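Local coordinates for ribosome inactivating type 1 protein (PDB 3MVG) that belongs to the plant type 1 ribosome-inactivating proteins, a family of single-chain proteins that lack an attached lectin chain, at residues 22-27 with 244-249; 106-111 with 159-164. One frame throughout, in Å; residues are numbered along the deposited sequence. Where two conformers were deposited one is given.

Contact 1 (22-27 with 244-249)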
ATOM      1  N   ASN A  22      -9.466  11.283  -0.882  0.50 11.75           N
ATOM      2  CA  ASN A  22     -10.402  12.372  -1.168  0.50 12.34           C
ATOM      3  C   ASN A  22     -10.458  12.680  -2.663  0.50 11.66           C
ATOM      4  O   ASN A  22     -11.525  12.950  -3.222  0.50 11.50           O
ATOM      5  CB  ASN A  22     -10.035  13.628  -0.377  0.50 13.10           C
ATOM      6  CG  ASN A  22     -10.484  13.557   1.065  0.50 14.99           C
ATOM      7  OD1 ASN A  22     -11.527  12.980   1.375  0.50 17.79           O
ATOM      8  ND2 ASN A  22      -9.704  14.155   1.956  0.50 17.52           N
ATOM      9  N   LEU A  23      -9.302  12.622  -3.311  1.00 10.76           N
ATOM     10  CA  LEU A  23      -9.238  12.798  -4.745  1.00 10.51           C
ATOM     11  C   LEU A  23     -10.051  11.719  -5.492  1.00  9.73           C
ATOM     12  O   LEU A  23     -10.872  12.036  -6.354  1.00 10.10           O
ATOM     13  CB  LEU A  23      -7.773  12.825  -5.186  1.00 11.18           C
ATOM     14  CG  LEU A  23      -7.520  12.913  -6.684  1.00 12.29           C
ATOM     15  CD1 LEU A  23      -8.104  14.175  -7.284  1.00 15.02           C
ATOM     16  CD2 LEU A  23      -6.034  12.851  -6.942  1.00 13.31           C
ATOM     17  N   ARG A  24      -9.851  10.457  -5.132  1.00  9.45           N
ATOM     18  CA  ARG A  24     -10.607   9.367  -5.751  1.00  9.52           C
ATOM     19  C   ARG A  24     -12.106   9.562  -5.552  1.00  9.85           C
ATOM     20  O   ARG A  24     -12.892   9.318  -6.468  1.00 10.37           O
ATOM     21  CB  ARG A  24     -10.193   8.009  -5.185  1.00  9.50           C
ATOM     22  CG  ARG A  24      -8.777   7.586  -5.520  1.00  9.39           C
ATOM     23  CD  ARG A  24      -8.523   6.133  -5.105  1.00  9.93           C
ATOM     24  NE  ARG A  24      -7.091   5.863  -5.178  1.00  9.15           N
ATOM     25  CZ  ARG A  24      -6.244   5.935  -4.152  1.00  9.05           C
ATOM     26  NH1 ARG A  24      -6.687   6.173  -2.920  1.00  9.98           N
ATOM     27  NH2 ARG A  24      -4.953   5.751  -4.363  1.00  9.78           N
ATOM     28  N   ASN A  25     -12.502   9.997  -4.358  1.00 10.05           N
ATOM     29  CA  ASN A  25     -13.921  10.181  -4.047  1.00 10.65           C
ATOM     30  C   ASN A  25     -14.584  11.254  -4.907  1.00 10.85           C
ATOM     31  O   ASN A  25     -15.755  11.125  -5.279  1.00 11.28           O
ATOM     32  CB  ASN A  25     -14.107  10.486  -2.556  1.00 11.04           C
ATOM     33  CG  ASN A  25     -13.790   9.299  -1.669  1.00 12.17           C
ATOM     34  OD1 ASN A  25     -13.665   8.165  -2.120  1.00 13.00           O
ATOM     35  ND2 ASN A  25     -13.651   9.567  -0.377  1.00 14.62           N
ATOM     36  N   ARG A  26     -13.833  12.296  -5.242  1.00 10.54           N
ATOM     37  CA  ARG A  26     -14.338  13.359  -6.109  1.00 11.00           C
ATOM     38  C   ARG A  26     -14.261  13.014  -7.596  1.00 10.68           C
ATOM     39  O   ARG A  26     -15.099  13.454  -8.381  1.00 11.53           O
ATOM     40  CB  ARG A  26     -13.608  14.681  -5.845  1.00 11.10           C
ATOM     41  CG  ARG A  26     -13.678  15.216  -4.396  1.00 12.39           C
ATOM     42  CD  ARG A  26     -15.062  15.735  -3.967  1.00 14.55           C
ATOM     43  NE  ARG A  26     -16.033  14.660  -3.747  1.00 13.98           N
ATOM     44  CZ  ARG A  26     -16.048  13.862  -2.683  1.00 15.40           C
ATOM     45  NH1 ARG A  26     -15.147  14.013  -1.712  1.00 18.00           N
ATOM     46  NH2 ARG A  26     -16.964  12.910  -2.585  1.00 16.38           N
ATOM     47  N   LEU A  27     -13.241  12.256  -7.995  1.00  9.96           N
ATOM     48  CA  LEU A  27     -13.121  11.790  -9.378  1.00 10.03           C
ATOM     49  C   LEU A  27     -14.237  10.824  -9.731  1.00 10.13           C
ATOM     50  O   LEU A  27     -14.830  10.916 -10.801  1.00 10.54           O
ATOM     51  CB  LEU A  27     -11.770  11.107  -9.599  1.00 10.17           C
ATOM     52  CG  LEU A  27     -10.558  12.037  -9.623  1.00 10.10           C
ATOM     53  CD1 LEU A  27      -9.308  11.197  -9.518  1.00 11.07           C
ATOM     54  CD2 LEU A  27     -10.527  12.867 -10.901  1.00 12.64           C
ATOM     55  N   LEU A 244      -5.695  -1.677  -8.456  1.00  9.07           N
ATOM     56  CA  LEU A 244      -6.519  -0.910  -9.388  1.00  9.39           C
ATOM     57  C   LEU A 244      -7.627  -0.218  -8.598  1.00  8.84           C
ATOM     58  O   LEU A 244      -8.397  -0.883  -7.903  1.00  9.16           O
ATOM     59  CB  LEU A 244      -7.086  -1.822 -10.473  1.00  9.49           C
ATOM     60  CG  LEU A 244      -7.969  -1.164 -11.525  1.00 10.02           C
ATOM     61  CD1 LEU A 244      -7.202  -0.132 -12.332  1.00 11.09           C
ATOM     62  CD2 LEU A 244      -8.536  -2.251 -12.435  1.00 10.61           C
ATOM     63  N   ALA A 245      -7.701   1.112  -8.701  1.00  8.76           N
ATOM     64  CA  ALA A 245      -8.464   1.902  -7.738  1.00  8.44           C
ATOM     65  C   ALA A 245      -9.476   2.840  -8.358  1.00  8.45           C
ATOM     66  O   ALA A 245     -10.289   3.427  -7.648  1.00  8.58           O
ATOM     67  CB  ALA A 245      -7.513   2.684  -6.825  1.00  9.21           C
ATOM     68  N   LEU A 246      -9.391   3.007  -9.673  1.00  8.69           N
ATOM     69  CA  LEU A 246     -10.348   3.772 -10.472  1.00  8.90           C
ATOM     70  C   LEU A 246     -10.454   3.073 -11.808  1.00  8.99           C
ATOM     71  O   LEU A 246      -9.443   2.584 -12.321  1.00  9.41           O
ATOM     72  CB  LEU A 246      -9.861   5.204 -10.727  1.00  9.13           C
ATOM     73  CG  LEU A 246      -9.619   6.120  -9.530  1.00  8.63           C
ATOM     74  CD1 LEU A 246      -8.931   7.391  -9.982  1.00 10.44           C
ATOM     75  CD2 LEU A 246     -10.929   6.430  -8.830  1.00 10.22           C
ATOM     76  N   LEU A 247     -11.656   3.046 -12.376  1.00  9.51           N
ATOM     77  CA  LEU A 247     -11.869   2.400 -13.669  1.00  9.50           C
ATOM     78  C   LEU A 247     -12.215   3.406 -14.744  1.00  9.48           C
ATOM     79  O   LEU A 247     -13.159   4.188 -14.594  1.00  9.66           O
ATOM     80  CB  LEU A 247     -13.003   1.374 -13.596  1.00  9.98           C
ATOM     81  CG  LEU A 247     -12.908   0.268 -12.559  1.00  9.96           C
ATOM     82  CD1 LEU A 247     -14.219  -0.483 -12.532  1.00 11.53           C
ATOM     83  CD2 LEU A 247     -11.753  -0.669 -12.821  1.00 11.65           C
ATOM     84  N   LEU A 248     -11.460   3.372 -15.845  1.00  9.76           N
ATOM     85  CA  LEU A 248     -11.845   4.110 -17.048  1.00 10.14           C
ATOM     86  C   LEU A 248     -13.123   3.485 -17.609  1.00 10.52           C
ATOM     87  O   LEU A 248     -13.127   2.296 -17.939  1.00 10.93           O
ATOM     88  CB  LEU A 248     -10.726   4.048 -18.090  1.00 10.78           C
ATOM     89  CG  LEU A 248     -10.983   4.828 -19.380  1.00 10.98           C
ATOM     90  CD1 LEU A 248     -11.017   6.332 -19.110  1.00 11.95           C
ATOM     91  CD2 LEU A 248      -9.910   4.495 -20.389  1.00 12.60           C
ATOM     92  N   ARG A 249     -14.197   4.262 -17.707  1.00 10.91           N
ATOM     93  CA  ARG A 249     -15.478   3.707 -18.152  1.00 12.06           C
ATOM     94  C   ARG A 249     -15.371   3.200 -19.588  1.00 13.47           C
ATOM     95  O   ARG A 249     -14.911   3.914 -20.486  1.00 13.15           O
ATOM     96  CB  ARG A 249     -16.601   4.731 -17.999  1.00 11.87           C
ATOM     97  CG  ARG A 249     -18.000   4.174 -18.291  1.00 11.90           C
ATOM     98  CD  ARG A 249     -19.082   5.212 -18.063  1.00 11.98           C
ATOM     99  NE  ARG A 249     -19.122   5.609 -16.655  1.00 11.59           N
ATOM    100  CZ  ARG A 249     -20.207   5.980 -15.991  1.00 12.35           C
ATOM    101  NH1 ARG A 249     -21.390   6.048 -16.602  1.00 15.54           N
ATOM    102  NH2 ARG A 249     -20.113   6.292 -14.705  1.00 13.33           N
TER
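Leu246 packs against Arg24 and Leu27 where helix 13-27 meets the loop that follows helix 235-240. This is helix-on-loop packing in the interior of the ribosome-inactivating protein fold. The two isobutyl methyls of Leu246 divide the work. CD2 lies against the aliphatic root of Arg24, 4.0 Å from its CB and 4.1 Å from its CG. CD1 turns to Leu27.

Arg24 leaves the helix with CG anti to the carbonyl carbon (chi1 -67°) and then runs extended to NE. That course carries its polar end past Leu246 to Ala245. The methyl of Ala245 sits 3.6 Å from Arg24 NE and 4.0 Å from Arg24 CD. It approaches the guanidinium obliquely. NE bonds to Ala163 O and NH2 to Thr162 O at the end of helix 146-164; NH2 also forms a salt bridge with Glu169 of helix 166-173. NH1 bonds to Gln21 OE1 on its own helix. All three guanidinium nitrogens thus have partners outside the loop, and none of these bonds is made to 244-249. One turn along the helix, Leu27 crosses Leu246 at about a right angle, with Leu27 CD1 3.9 Å from Leu246 CD1.

Contact 2 (106-111 with 159-164)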
ATOM      1  N   GLY A 106      -0.232  15.351 -23.143  1.00 13.16           N
ATOM      2  CA  GLY A 106       0.102  14.695 -21.892  1.00 12.88           C
ATOM      3  C   GLY A 106       0.523  13.241 -22.010  1.00 12.56           C
ATOM      4  O   GLY A 106       0.713  12.582 -20.992  1.00 12.68           O
ATOM      5  N   SER A 107       0.684  12.719 -23.226  1.00 12.83           N
ATOM      6  CA  SER A 107       1.173  11.345 -23.350  1.00 13.07           C
ATOM      7  C   SER A 107       2.598  11.265 -22.810  1.00 12.81           C
ATOM      8  O   SER A 107       3.353  12.232 -22.906  1.00 12.30           O
ATOM      9  CB  SER A 107       1.118  10.850 -24.796  1.00 13.48           C
ATOM     10  OG  SER A 107       2.174  11.410 -25.548  1.00 15.53           O
ATOM     11  N   TYR A 108       2.976  10.126 -22.240  1.00 12.73           N
ATOM     12  CA  TYR A 108       4.348   9.989 -21.772  1.00 12.80           C
ATOM     13  C   TYR A 108       5.353  10.098 -22.916  1.00 13.06           C
ATOM     14  O   TYR A 108       6.446  10.605 -22.720  1.00 13.11           O
ATOM     15  CB  TYR A 108       4.566   8.702 -20.979  1.00 12.77           C
ATOM     16  CG  TYR A 108       3.900   8.730 -19.627  1.00 12.65           C
ATOM     17  CD1 TYR A 108       4.254   9.687 -18.677  1.00 12.38           C
ATOM     18  CD2 TYR A 108       2.917   7.805 -19.293  1.00 12.94           C
ATOM     19  CE1 TYR A 108       3.646   9.731 -17.431  1.00 13.51           C
ATOM     20  CE2 TYR A 108       2.300   7.837 -18.039  1.00 13.32           C
ATOM     21  CZ  TYR A 108       2.681   8.802 -17.122  1.00 12.60           C
ATOM     22  OH  TYR A 108       2.073   8.842 -15.893  1.00 13.50           O
ATOM     23  N   GLY A 109       4.969   9.636 -24.105  1.00 13.52           N
ATOM     24  CA  GLY A 109       5.821   9.771 -25.289  1.00 13.66           C
ATOM     25  C   GLY A 109       6.142  11.233 -25.552  1.00 13.39           C
ATOM     26  O   GLY A 109       7.300  11.603 -25.728  1.00 13.72           O
ATOM     27  N   ALA A 110       5.109  12.065 -25.583  1.00 13.31           N
ATOM     28  CA  ALA A 110       5.298  13.498 -25.811  1.00 13.21           C
ATOM     29  C   ALA A 110       6.053  14.151 -24.654  1.00 12.85           C
ATOM     30  O   ALA A 110       6.985  14.927 -24.868  1.00 12.68           O
ATOM     31  CB  ALA A 110       3.969  14.182 -26.009  1.00 13.83           C
ATOM     32  N   LEU A 111       5.651  13.846 -23.420  1.00 12.22           N
ATOM     33  CA  LEU A 111       6.301  14.456 -22.257  1.00 12.03           C
ATOM     34  C   LEU A 111       7.777  14.097 -22.174  1.00 12.23           C
ATOM     35  O   LEU A 111       8.613  14.963 -21.912  1.00 12.56           O
ATOM     36  CB  LEU A 111       5.593  14.053 -20.963  1.00 12.08           C
ATOM     37  CG  LEU A 111       4.183  14.592 -20.752  1.00 11.89           C
ATOM     38  CD1 LEU A 111       3.520  13.833 -19.607  1.00 12.43           C
ATOM     39  CD2 LEU A 111       4.203  16.084 -20.464  1.00 13.08           C
ATOM     40  N   VAL A 159       0.004  12.096  -8.718  1.00  8.88           N
ATOM     41  CA  VAL A 159      -1.393  12.466  -8.521  1.00  9.21           C
ATOM     42  C   VAL A 159      -2.304  11.515  -9.304  1.00  8.97           C
ATOM     43  O   VAL A 159      -3.079  10.779  -8.697  1.00  9.39           O
ATOM     44  CB  VAL A 159      -1.648  13.950  -8.901  1.00  9.22           C
ATOM     45  CG1 VAL A 159      -3.119  14.275  -8.817  1.00 10.37           C
ATOM     46  CG2 VAL A 159      -0.840  14.873  -7.988  1.00  9.66           C
ATOM     47  N   SER A 160      -2.204  11.509 -10.635  1.00  9.04           N
ATOM     48  CA  SER A 160      -3.085  10.669 -11.464  1.00  9.35           C
ATOM     49  C   SER A 160      -2.784   9.177 -11.335  1.00  9.40           C
ATOM     50  O   SER A 160      -3.695   8.367 -11.165  1.00  9.32           O
ATOM     51  CB  SER A 160      -2.990  11.076 -12.930  1.00  9.67           C
ATOM     52  OG  SER A 160      -3.399  12.418 -13.126  1.00 10.89           O
ATOM     53  N   GLU A 161      -1.514   8.799 -11.439  1.00  9.36           N
ATOM     54  CA  GLU A 161      -1.189   7.370 -11.465  1.00  9.53           C
ATOM     55  C   GLU A 161      -1.384   6.702 -10.114  1.00  9.24           C
ATOM     56  O   GLU A 161      -1.822   5.557 -10.046  1.00  9.67           O
ATOM     57  CB  GLU A 161       0.218   7.100 -11.999  1.00 10.27           C
ATOM     58  CG  GLU A 161       0.486   7.605 -13.426  1.00 10.99           C
ATOM     59  CD  GLU A 161      -0.253   6.863 -14.526  1.00 12.96           C
ATOM     60  OE1 GLU A 161      -1.086   5.975 -14.238  1.00 15.18           O
ATOM     61  OE2 GLU A 161       0.020   7.181 -15.699  1.00 14.09           O
ATOM     62  N   THR A 162      -1.038   7.404  -9.037  1.00  9.34           N
ATOM     63  CA  THR A 162      -1.300   6.906  -7.686  1.00  9.08           C
ATOM     64  C   THR A 162      -2.806   6.864  -7.370  1.00  9.05           C
ATOM     65  O   THR A 162      -3.261   5.963  -6.665  1.00  9.53           O
ATOM     66  CB  THR A 162      -0.565   7.749  -6.645  1.00  9.37           C
ATOM     67  OG1 THR A 162      -0.892   9.115  -6.887  1.00  9.91           O
ATOM     68  CG2 THR A 162       0.955   7.553  -6.738  1.00 10.11           C
ATOM     69  N   ALA A 163      -3.574   7.823  -7.889  1.00  8.54           N
ATOM     70  CA  ALA A 163      -5.034   7.744  -7.751  1.00  8.87           C
ATOM     71  C   ALA A 163      -5.556   6.477  -8.453  1.00  8.52           C
ATOM     72  O   ALA A 163      -6.424   5.787  -7.934  1.00  8.96           O
ATOM     73  CB  ALA A 163      -5.708   8.980  -8.338  1.00  9.30           C
ATOM     74  N   ARG A 164      -5.015   6.173  -9.636  1.00  8.77           N
ATOM     75  CA  ARG A 164      -5.440   5.004 -10.416  1.00  9.12           C
ATOM     76  C   ARG A 164      -4.988   3.686  -9.801  1.00  9.47           C
ATOM     77  O   ARG A 164      -5.709   2.689  -9.895  1.00  9.44           O
ATOM     78  CB  ARG A 164      -4.901   5.093 -11.838  1.00 10.11           C
ATOM     79  CG  ARG A 164      -5.528   6.173 -12.691  1.00  9.72           C
ATOM     80  CD  ARG A 164      -4.749   6.256 -13.978  1.00 10.19           C
ATOM     81  NE  ARG A 164      -5.322   7.184 -14.944  1.00 10.58           N
ATOM     82  CZ  ARG A 164      -4.777   7.444 -16.128  1.00 11.41           C
ATOM     83  NH1 ARG A 164      -3.642   6.863 -16.485  1.00 13.65           N
ATOM     84  NH2 ARG A 164      -5.372   8.286 -16.952  1.00 10.96           N
TER
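Tyr108 donates its phenol hydrogen to Glu161, with OH 2.6 Å from OE2. The two side chains come from opposite directions. OE2 accepts on its anti lone pair, the one pointing away from OE1. It lies at the edge of the ring, in the ring plane, 3.3 Å from Tyr108 CE2. The carboxylate is tilted 22° from the ring plane. In Glu161, CG stands anti to the carbonyl carbon (chi1 -59°), which puts it 3.2 Å from Tyr108 OH; the bend at chi2 (-69°) then turns the carboxylate to the phenol.

The second carboxylate oxygen faces the other way. Glu161 OE1 makes a long salt bridge of 3.5 Å with Arg164 NH1, one turn further along helix 146-164. The carboxylate is thus held at both oxygens. Arg164 is placed in turn by Asn70 O, which takes a bond from NH2, and by a cation-pi contact with Trp201. Tyr108 has its own supports: its side chain touches Tyr72, Ile156 and Gln157 and makes a cation-pi contact with Arg119.

Tyr108 is the first residue of helix 108-115. Ser107 caps that helix: Ser107 OG accepts from Ala110 N at 3.0 Å. Glycerol molecules bind Tyr108 N and Arg164 NH2. The Glu-Thr-Ala-Arg run on a helix, gathered with Tyr72, Tyr108 and Trp201, is consistent with the active-site cleft of the ribosome-inactivating protein fold.

How the contacts relate
After edge strand 3-7, helix 13-27 supplies the first half of contact 1. The chain then adds the other strands of the mixed sheet and reaches 106-111. After 47 more residues, 30 of them helical, it returns at 159-164 and closes contact 2. Only at 244-249, near the end of the modelled chain, does contact 1 close. Its loop of 216 residues encloses the shorter one entirely. The centres are 14 Å apart, yet the contacts touch. The C-terminal end of helix 146-164 joins them: Ala245 N lies 2.8 Å from Arg164 O, a probable hydrogen bond. That helix thus links the N-terminal helix, helix 108-115 and the C-terminal loop.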